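Local coordinates for protein beta-porphyranase A (PDB 4AW7) that hydrolyses the red-seaweed polysaccharide porphyran, cutting its backbone between beta-D-galactose and alpha-L-galactose-6-sulfate, at residues Y26-F31 with N410-W415; K366-E371 with Q385-G390; S419-R424 with L458-S463; S502-L507 with Q584-T589. One frame throughout, in Å; residues are numbered along the deposited sequence. Where two conformers were deposited one is given.

Contact 1: Y26-F31 with N410-W415; sequences YNTRRF and NNKNSW
Tyr26 and Asn411 meet with ring and amide almost parallel, the two planes only 8° apart while the side chains themselves cross at about a right angle. The closest approach is from Tyr26 CE2 to Asn411 ND2, 3.4 Å. CG of Tyr26 lies between the backbone N and the carbonyl carbon (chi1 57°), which carries the phenol to this loop, and its hydroxyl goes on to a hydrogen bond with Asp417. Water 1 sits over the centre of the ring, 3.5 Å above its plane; it accepts from Asn411 ND2 at 3.0 Å and lies 2.9 Å from Asn27 OD1, to which it can donate, so it spans the two segments.

Asn411 OD1 receives Trp415 N at 2.9 Å and Asn413 N at 3.0 Å from opposite faces of the carbonyl plane, and ND2 also bonds to Val24 O, which should fix the rotation of the amide. Asn411 CB rests over the centre of the Trp415 indole. Trp415 CE3 in turn lies 4.1 Å from Tyr26 CE2, near the plane of the tyrosine ring. Lys412 passes beside Asn27 CB to a salt bridge with Asp25. Asn413 N to Asn411 OD1 makes an Asx turn, and Ser414 N to Asn411 O closes the type I beta turn from Asn411 to Ser414.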
loop_
_atom_site.group_PDB
_atom_site.type_symbol
_atom_site.label_atom_id
_atom_site.label_comp_id
_atom_site.label_asym_id
_atom_site.label_seq_id
_atom_site.Cartn_x
_atom_site.Cartn_y
_atom_site.Cartn_z
ATOM N N TYR A 26 -19.914 -17.251 -1.405
ATOM C CA TYR A 26 -20.539 -16.244 -0.591
ATOM C C TYR A 26 -21.184 -16.792 0.680
ATOM O O TYR A 26 -21.707 -16.013 1.477
ATOM C CB TYR A 26 -21.517 -15.354 -1.409
ATOM C CG TYR A 26 -22.605 -16.155 -2.110
ATOM C CD1 TYR A 26 -23.734 -16.616 -1.416
ATOM C CD2 TYR A 26 -22.513 -16.464 -3.467
ATOM C CE1 TYR A 26 -24.726 -17.359 -2.051
ATOM C CE2 TYR A 26 -23.484 -17.210 -4.103
ATOM C CZ TYR A 26 -24.594 -17.651 -3.402
ATOM O OH TYR A 26 -25.559 -18.387 -4.069
ATOM N N ASN A 27 -21.153 -18.111 0.859
ATOM C CA ASN A 27 -21.577 -18.721 2.111
ATOM C C ASN A 27 -20.444 -18.963 3.089
ATOM O O ASN A 27 -20.670 -19.457 4.176
ATOM C CB ASN A 27 -22.302 -20.054 1.825
ATOM C CG ASN A 27 -23.562 -19.843 1.029
ATOM O OD1 ASN A 27 -23.609 -20.204 -0.141
ATOM N ND2 ASN A 27 -24.522 -19.131 1.602
ATOM N N THR A 28 -19.225 -18.563 2.726
ATOM C CA THR A 28 -18.078 -18.661 3.640
ATOM C C THR A 28 -17.537 -17.267 3.873
ATOM O O THR A 28 -17.093 -16.616 2.929
ATOM C CB THR A 28 -17.008 -19.589 3.063
ATOM O OG1 THR A 28 -17.563 -20.906 2.943
ATOM C CG2 THR A 28 -15.777 -19.662 3.963
ATOM N N ARG A 29 -17.595 -16.817 5.116
ATOM C CA ARG A 29 -17.031 -15.539 5.484
ATOM C C ARG A 29 -15.504 -15.666 5.560
ATOM O O ARG A 29 -15.016 -16.640 6.116
ATOM C CB ARG A 29 -17.619 -15.087 6.816
ATOM C CG ARG A 29 -17.070 -13.777 7.328
ATOM C CD ARG A 29 -17.914 -13.171 8.390
ATOM N NE ARG A 29 -18.202 -14.101 9.501
ATOM C CZ ARG A 29 -18.595 -13.721 10.710
ATOM N NH1 ARG A 29 -18.732 -12.426 11.012
ATOM N NH2 ARG A 29 -18.761 -14.657 11.640
ATOM N N ARG A 30 -14.765 -14.685 5.081
ATOM C CA ARG A 30 -13.310 -14.721 5.101
ATOM C C ARG A 30 -12.777 -13.624 6.009
ATOM O O ARG A 30 -13.271 -12.483 6.006
ATOM C CB ARG A 30 -12.747 -14.626 3.675
ATOM C CG ARG A 30 -11.217 -14.627 3.593
ATOM C CD ARG A 30 -10.744 -15.066 2.215
ATOM N NE ARG A 30 -9.291 -14.993 2.094
ATOM C CZ ARG A 30 -8.613 -13.928 1.687
ATOM N NH1 ARG A 30 -9.233 -12.794 1.330
ATOM N NH2 ARG A 30 -7.285 -14.003 1.661
ATOM N N PHE A 31 -11.759 -13.980 6.802
ATOM C CA PHE A 31 -11.074 -13.060 7.682
ATOM C C PHE A 31 -9.623 -12.969 7.303
ATOM O O PHE A 31 -8.991 -13.975 6.938
ATOM C CB PHE A 31 -11.114 -13.563 9.149
ATOM C CG PHE A 31 -12.462 -13.450 9.809
ATOM C CD1 PHE A 31 -13.432 -14.385 9.582
ATOM C CD2 PHE A 31 -12.738 -12.392 10.653
ATOM C CE1 PHE A 31 -14.680 -14.237 10.222
ATOM C CE2 PHE A 31 -13.967 -12.268 11.285
ATOM C CZ PHE A 31 -14.918 -13.225 11.062
ATOM N N ASN A 410 -16.743 -19.474 -10.937
ATOM C CA ASN A 410 -17.341 -20.673 -10.389
ATOM C C ASN A 410 -17.991 -20.339 -9.056
ATOM O O ASN A 410 -17.460 -19.558 -8.267
ATOM C CB ASN A 410 -16.275 -21.773 -10.219
ATOM C CG ASN A 410 -15.720 -22.287 -11.565
ATOM O OD1 ASN A 410 -16.408 -22.284 -12.600
ATOM N ND2 ASN A 410 -14.455 -22.704 -11.546
ATOM N N ASN A 411 -19.142 -20.949 -8.796
ATOM C CA ASN A 411 -19.741 -20.889 -7.490
ATOM C C ASN A 411 -20.417 -22.245 -7.247
ATOM O O ASN A 411 -21.132 -22.754 -8.126
ATOM C CB ASN A 411 -20.788 -19.769 -7.451
ATOM C CG ASN A 411 -21.607 -19.782 -6.200
ATOM O OD1 ASN A 411 -22.755 -20.255 -6.210
ATOM N ND2 ASN A 411 -21.039 -19.322 -5.108
ATOM N N LYS A 412 -20.236 -22.792 -6.045
ATOM C CA LYS A 412 -20.716 -24.143 -5.702
ATOM C C LYS A 412 -22.234 -24.250 -5.732
ATOM O O LYS A 412 -22.752 -25.366 -5.887
ATOM C CB LYS A 412 -20.194 -24.602 -4.330
ATOM C CG LYS A 412 -20.727 -23.791 -3.157
ATOM C CD LYS A 412 -20.052 -24.089 -1.814
ATOM C CE LYS A 412 -20.892 -23.472 -0.669
ATOM N NZ LYS A 412 -20.192 -23.420 0.663
ATOM N N ASN A 413 -22.938 -23.131 -5.546
ATOM C CA ASN A 413 -24.412 -23.094 -5.572
ATOM C C ASN A 413 -24.960 -22.617 -6.923
ATOM O O ASN A 413 -26.156 -22.275 -7.034
ATOM C CB ASN A 413 -24.955 -22.172 -4.485
ATOM C CG ASN A 413 -24.560 -22.591 -3.111
ATOM O OD1 ASN A 413 -24.046 -21.776 -2.333
ATOM N ND2 ASN A 413 -24.744 -23.855 -2.801
ATOM N N SER A 414 -24.104 -22.557 -7.940
ATOM C CA SER A 414 -24.499 -22.073 -9.259
ATOM C C SER A 414 -25.196 -20.728 -9.200
ATOM O O SER A 414 -26.131 -20.452 -9.951
ATOM C CB SER A 414 -25.407 -23.110 -9.937
ATOM O OG SER A 414 -24.718 -24.345 -10.032
ATOM N N TRP A 415 -24.737 -19.873 -8.286
ATOM C CA TRP A 415 -25.291 -18.535 -8.098
ATOM C C TRP A 415 -26.803 -18.496 -7.856
ATOM O O TRP A 415 -27.453 -17.499 -8.156
ATOM C CB TRP A 415 -24.971 -17.649 -9.313
ATOM C CG TRP A 415 -23.532 -17.666 -9.732
ATOM C CD1 TRP A 415 -23.014 -18.261 -10.829
ATOM C CD2 TRP A 415 -22.427 -17.044 -9.055
ATOM N NE1 TRP A 415 -21.667 -18.050 -10.897
ATOM C CE2 TRP A 415 -21.270 -17.318 -9.808
ATOM C CE3 TRP A 415 -22.317 -16.271 -7.899
ATOM C CZ2 TRP A 415 -20.017 -16.834 -9.456
ATOM C CZ3 TRP A 415 -21.043 -15.808 -7.533
ATOM C CH2 TRP A 415 -19.926 -16.089 -8.324
HETATM O O HOH W 1 -21.632 -19.793 -2.239
#

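Contact 2: K366-E371 with Q385-G390; sequences KNVKGE and QAFKDG
Glu371 and Lys388 form an antiparallel hydrogen-bonded pair at one end of the beta hairpin made by strands 371-377 and 382-389, just where the loop from helix 359-365 enters it. Glu371 N donates to Lys388 O at 2.9 Å, and Lys388 N returns a straighter bond to Glu371 O at 2.8 Å (162°). Water 2 also donates to Lys388 O and links it to Glu371 OE1, while Glu371 OE2 forms a salt bridge with Arg29.

Ahead of the pair the loop runs across the strand, 86° to it. Gly370 makes this approach possible: at its backbone angles a CB would collide with Lys388 O and with the preceding carbonyl. Lys369 O lies 3.5 Å from Phe387 CB. With CG beside the backbone N (chi1 -47°), the Phe387 ring brings CD2 to 3.8 Å from Val368 CG1. The Lys369 methylenes cross the Asp389 side chain at a slant, Lys369 CD 3.4 Å from Asp389 OD2. Replacing Lys369 by alanine is likely to strip the Asp389 carboxylate of this aliphatic cover and of a positive charge nearby. The two backbone bonds make Glu371 and Lys388 the hydrogen-bonded pair at the start of strand 371-377 in an antiparallel beta hairpin.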
loop_
_atom_site.group_PDB
_atom_site.type_symbol
_atom_site.label_atom_id
_atom_site.label_comp_id
_atom_site.label_asym_id
_atom_site.label_seq_id
_atom_site.Cartn_x
_atom_site.Cartn_y
_atom_site.Cartn_z
ATOM N N LYS A 366 -17.577 2.669 -5.730
ATOM C CA LYS A 366 -18.594 3.289 -4.891
ATOM C C LYS A 366 -19.532 2.224 -4.317
ATOM O O LYS A 366 -19.902 1.256 -4.984
ATOM C CB LYS A 366 -19.377 4.353 -5.678
ATOM C CG LYS A 366 -20.304 5.223 -4.778
ATOM C CD LYS A 366 -20.962 6.311 -5.636
ATOM C CE LYS A 366 -22.203 6.968 -5.012
ATOM N NZ LYS A 366 -22.643 8.104 -5.812
ATOM N N ASN A 367 -19.878 2.389 -3.057
ATOM C CA ASN A 367 -20.744 1.463 -2.312
ATOM C C ASN A 367 -20.155 0.123 -1.965
ATOM O O ASN A 367 -20.760 -0.623 -1.215
ATOM C CB ASN A 367 -22.135 1.325 -2.971
ATOM C CG ASN A 367 -22.915 2.653 -2.925
ATOM O OD1 ASN A 367 -23.167 3.174 -1.851
ATOM N ND2 ASN A 367 -23.244 3.173 -4.068
ATOM N N VAL A 368 -18.953 -0.181 -2.453
ATOM C CA VAL A 368 -18.348 -1.475 -2.171
ATOM C C VAL A 368 -17.923 -1.510 -0.702
ATOM O O VAL A 368 -17.140 -0.691 -0.245
ATOM C CB VAL A 368 -17.152 -1.788 -3.088
ATOM C CG1 VAL A 368 -16.469 -3.104 -2.680
ATOM C CG2 VAL A 368 -17.579 -1.809 -4.562
ATOM N N LYS A 369 -18.445 -2.474 0.005
ATOM C CA LYS A 369 -18.200 -2.685 1.427
ATOM C C LYS A 369 -18.787 -4.036 1.833
ATOM O O LYS A 369 -19.420 -4.725 1.010
ATOM C CB LYS A 369 -18.768 -1.541 2.241
ATOM C CG LYS A 369 -20.239 -1.516 2.193
ATOM C CD LYS A 369 -20.925 -0.463 3.081
ATOM C CE LYS A 369 -20.567 0.908 2.698
ATOM N NZ LYS A 369 -21.725 1.836 2.885
ATOM N N GLY A 370 -18.639 -4.383 3.098
ATOM C CA GLY A 370 -19.152 -5.619 3.617
ATOM C C GLY A 370 -18.096 -6.555 4.107
ATOM O O GLY A 370 -16.895 -6.255 4.062
ATOM N N GLU A 371 -18.516 -7.723 4.549
ATOM C CA GLU A 371 -17.606 -8.759 5.003
ATOM C C GLU A 371 -16.997 -9.466 3.822
ATOM O O GLU A 371 -17.670 -9.839 2.864
ATOM C CB GLU A 371 -18.334 -9.756 5.882
ATOM C CG GLU A 371 -18.701 -9.141 7.256
ATOM C CD GLU A 371 -19.502 -10.053 8.132
ATOM O OE1 GLU A 371 -20.554 -10.504 7.665
ATOM O OE2 GLU A 371 -19.098 -10.264 9.289
ATOM N N GLN A 385 -11.312 -10.065 -5.463
ATOM C CA GLN A 385 -11.858 -9.705 -4.167
ATOM C C GLN A 385 -13.347 -9.951 -4.174
ATOM O O GLN A 385 -13.983 -9.867 -5.228
ATOM C CB GLN A 385 -11.593 -8.228 -3.840
ATOM C CG GLN A 385 -10.150 -7.894 -3.620
ATOM C CD GLN A 385 -9.599 -8.409 -2.304
ATOM O OE1 GLN A 385 -10.246 -8.266 -1.276
ATOM N NE2 GLN A 385 -8.401 -8.968 -2.314
ATOM N N ALA A 386 -13.923 -10.243 -3.022
ATOM C CA ALA A 386 -15.384 -10.313 -2.900
ATOM C C ALA A 386 -15.805 -9.922 -1.506
ATOM O O ALA A 386 -15.154 -10.267 -0.519
ATOM C CB ALA A 386 -15.887 -11.731 -3.213
ATOM N N PHE A 387 -16.929 -9.225 -1.430
ATOM C CA PHE A 387 -17.502 -8.707 -0.175
ATOM C C PHE A 387 -19.001 -8.842 -0.212
ATOM O O PHE A 387 -19.635 -8.662 -1.257
ATOM C CB PHE A 387 -17.151 -7.217 0.053
ATOM C CG PHE A 387 -15.711 -6.892 -0.175
ATOM C CD1 PHE A 387 -14.784 -7.079 0.833
ATOM C CD2 PHE A 387 -15.264 -6.426 -1.407
ATOM C CE1 PHE A 387 -13.425 -6.792 0.634
ATOM C CE2 PHE A 387 -13.930 -6.149 -1.620
ATOM C CZ PHE A 387 -13.011 -6.325 -0.607
ATOM N N LYS A 388 -19.575 -9.133 0.957
ATOM C CA LYS A 388 -21.026 -9.269 1.100
ATOM C C LYS A 388 -21.499 -8.331 2.198
ATOM O O LYS A 388 -21.067 -8.427 3.346
ATOM C CB LYS A 388 -21.388 -10.703 1.434
ATOM C CG LYS A 388 -22.885 -10.983 1.516
ATOM C CD LYS A 388 -23.215 -12.466 2.001
ATOM C CE LYS A 388 -24.734 -12.757 2.001
ATOM N NZ LYS A 388 -25.507 -11.931 2.987
ATOM N N ASP A 389 -22.358 -7.397 1.824
ATOM C CA ASP A 389 -22.938 -6.416 2.733
ATOM C C ASP A 389 -24.430 -6.632 2.755
ATOM O O ASP A 389 -25.136 -6.193 1.855
ATOM C CB ASP A 389 -22.632 -5.021 2.252
ATOM C CG ASP A 389 -23.140 -3.940 3.169
ATOM O OD1 ASP A 389 -23.263 -4.205 4.362
ATOM O OD2 ASP A 389 -23.384 -2.820 2.667
ATOM N N GLY A 390 -24.896 -7.339 3.768
ATOM C CA GLY A 390 -26.300 -7.720 3.850
ATOM C C GLY A 390 -26.696 -8.445 2.574
ATOM O O GLY A 390 -26.093 -9.460 2.223
HETATM O O HOH W 2 -22.046 -10.054 5.355
#

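Contact 3: S419-R424 with L458-S463; sequences SNVTKR and LVADVS
Asn420 and Asp461 both carry CG beside the backbone N (chi1 -60° and -64°), which brings the amide of one to the carboxylate of the other. Asn420 ND2 donates to Asp461 OD2 at 2.8 Å in an almost straight bond (174°). The acceptor lies in the amide plane, whereas the donor comes to the anti side of OD2, tilted out of the carboxylate plane. Asp461 OD1 is taken by a salt bridge to Arg392, so an alanine in place of Asp461 would probably leave Arg392 without this counter-charge and the Asn420 amide without its acceptor.

The backbones belong to neighbouring antiparallel strands inside the beta-sandwich sheet, 454-462 lying between 392-399 and 421-429. Ser419 pairs with Asp461 and Thr422 with Val459, each by two hydrogen bonds, and the one-residue slip between them is a beta bulge. There water 4 donates to Asn420 O at 2.6 Å and Val459 O at 3.0 Å, and it is hydrogen-bonded to Thr422 OG1, which also bonds to Asn440. One side of the strands carries Val421 CG2 against Ala460 CB, 3.9 Å apart. On the other, Val459 CG2 lies 3.4 Å above the guanidinium plane of Arg424, whose NH1 bonds to Lys366 O and Leu364 O.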
loop_
_atom_site.group_PDB
_atom_site.type_symbol
_atom_site.label_atom_id
_atom_site.label_comp_id
_atom_site.label_asym_id
_atom_site.label_seq_id
_atom_site.Cartn_x
_atom_site.Cartn_y
_atom_site.Cartn_z
ATOM N N SER A 419 -28.937 -12.312 -7.952
ATOM C CA SER A 419 -29.797 -11.721 -8.980
ATOM C C SER A 419 -29.440 -10.266 -9.216
ATOM O O SER A 419 -28.628 -9.708 -8.489
ATOM C CB SER A 419 -31.274 -11.807 -8.541
ATOM O OG SER A 419 -31.531 -11.010 -7.385
ATOM N N ASN A 420 -30.066 -9.632 -10.207
ATOM C CA ASN A 420 -29.880 -8.202 -10.460
ATOM C C ASN A 420 -28.396 -7.803 -10.555
ATOM O O ASN A 420 -27.906 -6.902 -9.869
ATOM C CB ASN A 420 -30.613 -7.380 -9.435
ATOM C CG ASN A 420 -32.081 -7.667 -9.456
ATOM O OD1 ASN A 420 -32.652 -7.902 -10.534
ATOM N ND2 ASN A 420 -32.691 -7.722 -8.289
ATOM N N VAL A 421 -27.697 -8.499 -11.422
ATOM C CA VAL A 421 -26.267 -8.284 -11.616
ATOM C C VAL A 421 -26.011 -7.060 -12.486
ATOM O O VAL A 421 -26.591 -6.886 -13.573
ATOM C CB VAL A 421 -25.608 -9.524 -12.251
ATOM C CG1 VAL A 421 -24.105 -9.325 -12.422
ATOM C CG2 VAL A 421 -25.885 -10.805 -11.407
ATOM N N THR A 422 -25.099 -6.214 -12.009
ATOM C CA THR A 422 -24.595 -5.059 -12.753
ATOM C C THR A 422 -23.069 -5.181 -12.860
ATOM O O THR A 422 -22.374 -5.540 -11.902
ATOM C CB THR A 422 -25.019 -3.744 -12.103
ATOM O OG1 THR A 422 -26.458 -3.689 -11.997
ATOM C CG2 THR A 422 -24.526 -2.568 -12.854
ATOM N N LYS A 423 -22.554 -4.916 -14.036
ATOM C CA LYS A 423 -21.135 -4.971 -14.287
ATOM C C LYS A 423 -20.586 -3.568 -14.450
ATOM O O LYS A 423 -20.994 -2.833 -15.372
ATOM C CB LYS A 423 -20.830 -5.783 -15.549
ATOM C CG LYS A 423 -19.371 -5.837 -15.858
ATOM C CD LYS A 423 -19.007 -6.776 -16.983
ATOM C CE LYS A 423 -19.623 -6.356 -18.284
ATOM N NZ LYS A 423 -18.998 -5.168 -18.917
ATOM N N ARG A 424 -19.650 -3.187 -13.590
ATOM C CA ARG A 424 -18.866 -1.969 -13.765
ATOM C C ARG A 424 -17.505 -2.325 -14.337
ATOM O O ARG A 424 -16.866 -3.262 -13.901
ATOM C CB ARG A 424 -18.660 -1.296 -12.416
ATOM C CG ARG A 424 -19.933 -1.040 -11.591
ATOM C CD ARG A 424 -19.578 -0.511 -10.231
ATOM N NE ARG A 424 -20.746 -0.296 -9.404
ATOM C CZ ARG A 424 -20.679 0.107 -8.143
ATOM N NH1 ARG A 424 -19.500 0.347 -7.593
ATOM N NH2 ARG A 424 -21.760 0.236 -7.406
ATOM N N LEU A 458 -18.423 -6.433 -10.257
ATOM C CA LEU A 458 -19.782 -6.934 -10.387
ATOM C C LEU A 458 -20.525 -6.677 -9.082
ATOM O O LEU A 458 -20.000 -6.936 -7.992
ATOM C CB LEU A 458 -19.732 -8.427 -10.641
ATOM C CG LEU A 458 -19.091 -8.874 -11.955
ATOM C CD1 LEU A 458 -18.678 -10.330 -11.910
ATOM C CD2 LEU A 458 -20.054 -8.670 -13.094
ATOM N N VAL A 459 -21.744 -6.150 -9.205
ATOM C CA VAL A 459 -22.599 -5.820 -8.067
ATOM C C VAL A 459 -23.879 -6.605 -8.263
ATOM O O VAL A 459 -24.462 -6.602 -9.358
ATOM C CB VAL A 459 -22.890 -4.321 -7.970
ATOM C CG1 VAL A 459 -23.756 -4.007 -6.712
ATOM C CG2 VAL A 459 -21.613 -3.534 -8.018
ATOM N N ALA A 460 -24.311 -7.304 -7.229
ATOM C CA ALA A 460 -25.519 -8.124 -7.360
ATOM C C ALA A 460 -26.275 -8.179 -6.057
ATOM O O ALA A 460 -25.719 -7.894 -4.989
ATOM C CB ALA A 460 -25.124 -9.531 -7.780
ATOM N N ASP A 461 -27.552 -8.558 -6.132
ATOM C CA ASP A 461 -28.327 -8.864 -4.941
ATOM C C ASP A 461 -28.118 -10.290 -4.598
ATOM O O ASP A 461 -27.982 -11.133 -5.470
ATOM C CB ASP A 461 -29.840 -8.640 -5.146
ATOM C CG ASP A 461 -30.217 -7.206 -5.404
ATOM O OD1 ASP A 461 -29.472 -6.304 -5.047
ATOM O OD2 ASP A 461 -31.337 -6.979 -5.951
ATOM N N VAL A 462 -28.061 -10.567 -3.299
ATOM C CA VAL A 462 -27.850 -11.914 -2.821
ATOM C C VAL A 462 -28.817 -12.127 -1.667
ATOM O O VAL A 462 -28.955 -11.282 -0.791
ATOM C CB VAL A 462 -26.342 -12.148 -2.400
ATOM C CG1 VAL A 462 -25.869 -11.163 -1.325
ATOM C CG2 VAL A 462 -26.157 -13.586 -1.959
ATOM N N SER A 463 -29.492 -13.259 -1.686
ATOM C CA SER A 463 -30.571 -13.500 -0.723
ATOM C C SER A 463 -30.221 -14.495 0.372
ATOM O O SER A 463 -31.052 -14.695 1.290
ATOM C CB SER A 463 -31.823 -13.986 -1.458
ATOM O OG SER A 463 -31.550 -15.161 -2.203
HETATM O O HOH W 3 -31.044 -12.345 -5.125
HETATM O O HOH W 4 -26.762 -4.676 -9.344
#

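Contact 4: S502-L507 with Q584-T589; sequences SGRASL and QVEKYT
Ser502 O is gripped by two hydrogens of the facing strand: Tyr588 N donates at 2.8 Å, nearly along the C=O axis, and Lys587 CA adds a CA-H...O contact at 3.3 Å. Tyr588 CD2 also comes within 3.4 Å of this oxygen, and its neighbour CE2 lies 3.7 Å from Gly503 CA. Gly503 has to be a glycine here, because a CB would run into Glu586 O.

Next along the strand, Arg504 and Glu586 trade backbone N-H...O bonds, as do Ser506 and Gln584; with strand axes 175° apart, these are antiparallel neighbours in a five-stranded mixed sheet to which the C-terminal region contributes both strands, 577-589 running between 469-484 and 503-514. On one face of that sheet Arg504 bends at chi3 (-60°), turning its guanidinium across the Glu586 carboxylate, the planes about perpendicular. Glu586 was modelled in two conformers; in the one given, Arg504 NE reaches Glu586 OE1 at 3.0 Å in a salt bridge from above the carboxylate plane, OE2 meets Arg30 in another, and OE1 accepts from water 7, itself an acceptor from Gln584 NE2. Arg504 NH2 has a further salt bridge to Asp374. On the opposite face Ala505 lies beside Val585.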
loop_
_atom_site.group_PDB
_atom_site.type_symbol
_atom_site.label_atom_id
_atom_site.label_comp_id
_atom_site.label_asym_id
_atom_site.label_seq_id
_atom_site.Cartn_x
_atom_site.Cartn_y
_atom_site.Cartn_z
ATOM N N SER A 502 -7.894 -27.523 7.627
ATOM C CA SER A 502 -8.381 -27.675 6.274
ATOM C C SER A 502 -8.524 -26.301 5.640
ATOM O O SER A 502 -8.793 -25.333 6.357
ATOM C CB SER A 502 -9.707 -28.382 6.278
ATOM O OG SER A 502 -9.546 -29.676 6.812
ATOM N N GLY A 503 -8.355 -26.236 4.324
ATOM C CA GLY A 503 -8.364 -24.957 3.614
ATOM C C GLY A 503 -7.285 -24.935 2.557
ATOM O O GLY A 503 -7.166 -25.862 1.753
ATOM N N ARG A 504 -6.507 -23.857 2.560
ATOM C CA ARG A 504 -5.482 -23.595 1.557
ATOM C C ARG A 504 -4.210 -23.087 2.240
ATOM O O ARG A 504 -4.232 -22.614 3.356
ATOM C CB ARG A 504 -5.941 -22.569 0.557
ATOM C CG ARG A 504 -7.178 -22.973 -0.182
ATOM C CD ARG A 504 -7.581 -21.955 -1.236
ATOM N NE ARG A 504 -7.873 -20.614 -0.714
ATOM C CZ ARG A 504 -9.063 -20.190 -0.284
ATOM N NH1 ARG A 504 -10.099 -21.000 -0.245
ATOM N NH2 ARG A 504 -9.206 -18.958 0.132
ATOM N N ALA A 505 -3.089 -23.220 1.544
ATOM C CA ALA A 505 -1.817 -22.701 2.025
ATOM C C ALA A 505 -0.948 -22.326 0.861
ATOM O O ALA A 505 -1.088 -22.849 -0.254
ATOM C CB ALA A 505 -1.131 -23.748 2.905
ATOM N N SER A 506 -0.034 -21.404 1.143
ATOM C CA SER A 506 0.967 -21.020 0.155
ATOM C C SER A 506 2.214 -20.484 0.843
ATOM O O SER A 506 2.167 -20.011 1.976
ATOM C CB SER A 506 0.450 -19.989 -0.802
ATOM O OG SER A 506 0.125 -18.831 -0.102
ATOM N N LEU A 507 3.324 -20.571 0.113
ATOM C CA LEU A 507 4.567 -19.928 0.496
ATOM C C LEU A 507 4.713 -18.638 -0.325
ATOM O O LEU A 507 4.587 -18.663 -1.558
ATOM C CB LEU A 507 5.738 -20.864 0.172
ATOM C CG LEU A 507 7.135 -20.255 0.293
ATOM C CD1 LEU A 507 7.508 -19.925 1.711
ATOM C CD2 LEU A 507 8.127 -21.207 -0.379
ATOM N N GLN A 584 1.427 -18.470 4.211
ATOM C CA GLN A 584 0.040 -18.002 4.301
ATOM C C GLN A 584 -0.847 -19.239 4.436
ATOM O O GLN A 584 -0.716 -20.169 3.648
ATOM C CB GLN A 584 -0.372 -17.199 3.083
ATOM C CG GLN A 584 -1.873 -16.998 3.091
ATOM C CD GLN A 584 -2.368 -16.076 2.031
ATOM O OE1 GLN A 584 -2.090 -14.887 2.090
ATOM N NE2 GLN A 584 -3.188 -16.609 1.066
ATOM N N VAL A 585 -1.688 -19.232 5.445
ATOM C CA VAL A 585 -2.606 -20.349 5.713
ATOM C C VAL A 585 -4.032 -19.788 5.769
ATOM O O VAL A 585 -4.288 -18.831 6.488
ATOM C CB VAL A 585 -2.265 -21.065 7.018
ATOM C CG1 VAL A 585 -3.176 -22.256 7.225
ATOM C CG2 VAL A 585 -0.795 -21.511 7.051
ATOM N N GLU A 586 -4.912 -20.371 4.974
ATOM C CA GLU A 586 -6.308 -20.013 5.016
ATOM C C GLU A 586 -7.071 -21.228 5.526
ATOM O O GLU A 586 -7.240 -22.229 4.831
ATOM C CB GLU A 586 -6.722 -19.591 3.650
ATOM C CG GLU A 586 -6.033 -18.320 3.192
ATOM C CD GLU A 586 -6.486 -17.968 1.806
ATOM O OE1 GLU A 586 -6.132 -18.695 0.857
ATOM O OE2 GLU A 586 -7.270 -17.019 1.665
ATOM N N LYS A 587 -7.487 -21.142 6.791
ATOM C CA LYS A 587 -7.975 -22.304 7.519
ATOM C C LYS A 587 -9.457 -22.156 7.844
ATOM O O LYS A 587 -9.878 -21.138 8.416
ATOM C CB LYS A 587 -7.201 -22.375 8.850
ATOM C CG LYS A 587 -7.676 -23.493 9.690
ATOM C CD LYS A 587 -6.837 -23.607 10.989
ATOM C CE LYS A 587 -7.598 -24.455 11.958
ATOM N NZ LYS A 587 -6.818 -24.704 13.182
ATOM N N TYR A 588 -10.245 -23.186 7.537
ATOM C CA TYR A 588 -11.633 -23.228 7.947
ATOM C C TYR A 588 -11.775 -23.235 9.457
ATOM O O TYR A 588 -11.146 -24.018 10.159
ATOM C CB TYR A 588 -12.357 -24.423 7.335
ATOM C CG TYR A 588 -12.537 -24.279 5.856
ATOM C CD1 TYR A 588 -13.317 -23.259 5.340
ATOM C CD2 TYR A 588 -11.939 -25.139 4.969
ATOM C CE1 TYR A 588 -13.505 -23.115 3.994
ATOM C CE2 TYR A 588 -12.101 -24.999 3.588
ATOM C CZ TYR A 588 -12.871 -23.971 3.101
ATOM O OH TYR A 588 -13.025 -23.881 1.748
ATOM N N THR A 589 -12.609 -22.331 9.968
ATOM C CA THR A 589 -12.743 -22.073 11.383
ATOM C C THR A 589 -14.212 -21.804 11.673
ATOM O O THR A 589 -14.983 -21.282 10.824
ATOM C CB THR A 589 -11.826 -20.885 11.830
ATOM O OG1 THR A 589 -10.508 -21.044 11.294
ATOM C CG2 THR A 589 -11.765 -20.724 13.328
HETATM O O HOH W 5 -9.637 -26.380 9.623
HETATM O O HOH W 6 -10.686 -23.984 0.173
HETATM O O HOH W 7 -3.143 -19.565 0.561
#

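From the N terminus, contact 1 closes by far the longest loop, bringing residues 26-31 to 410-415 across some 380 residues that include the parallel-stranded catalytic barrel. Contact 2 falls within that loop, joining the chain leaving helix 359-365 to strand 382-389. Contacts 3 and 4 follow in series and cross nothing: contact 3 pairs strands of the beta-sandwich domain, contact 4 strands of the C-terminal domain. Contact 1 is the hub, with Arg29 bridging to Glu371 of contact 2, Tyr26 packing on Val462 of contact 3 and Arg30 bridging to Glu586 of contact 4. Contacts 2 and 3 also meet, through Lys366 and Arg424, whereas contacts 3 and 4 stay about 17 Å apart at their nearest atoms.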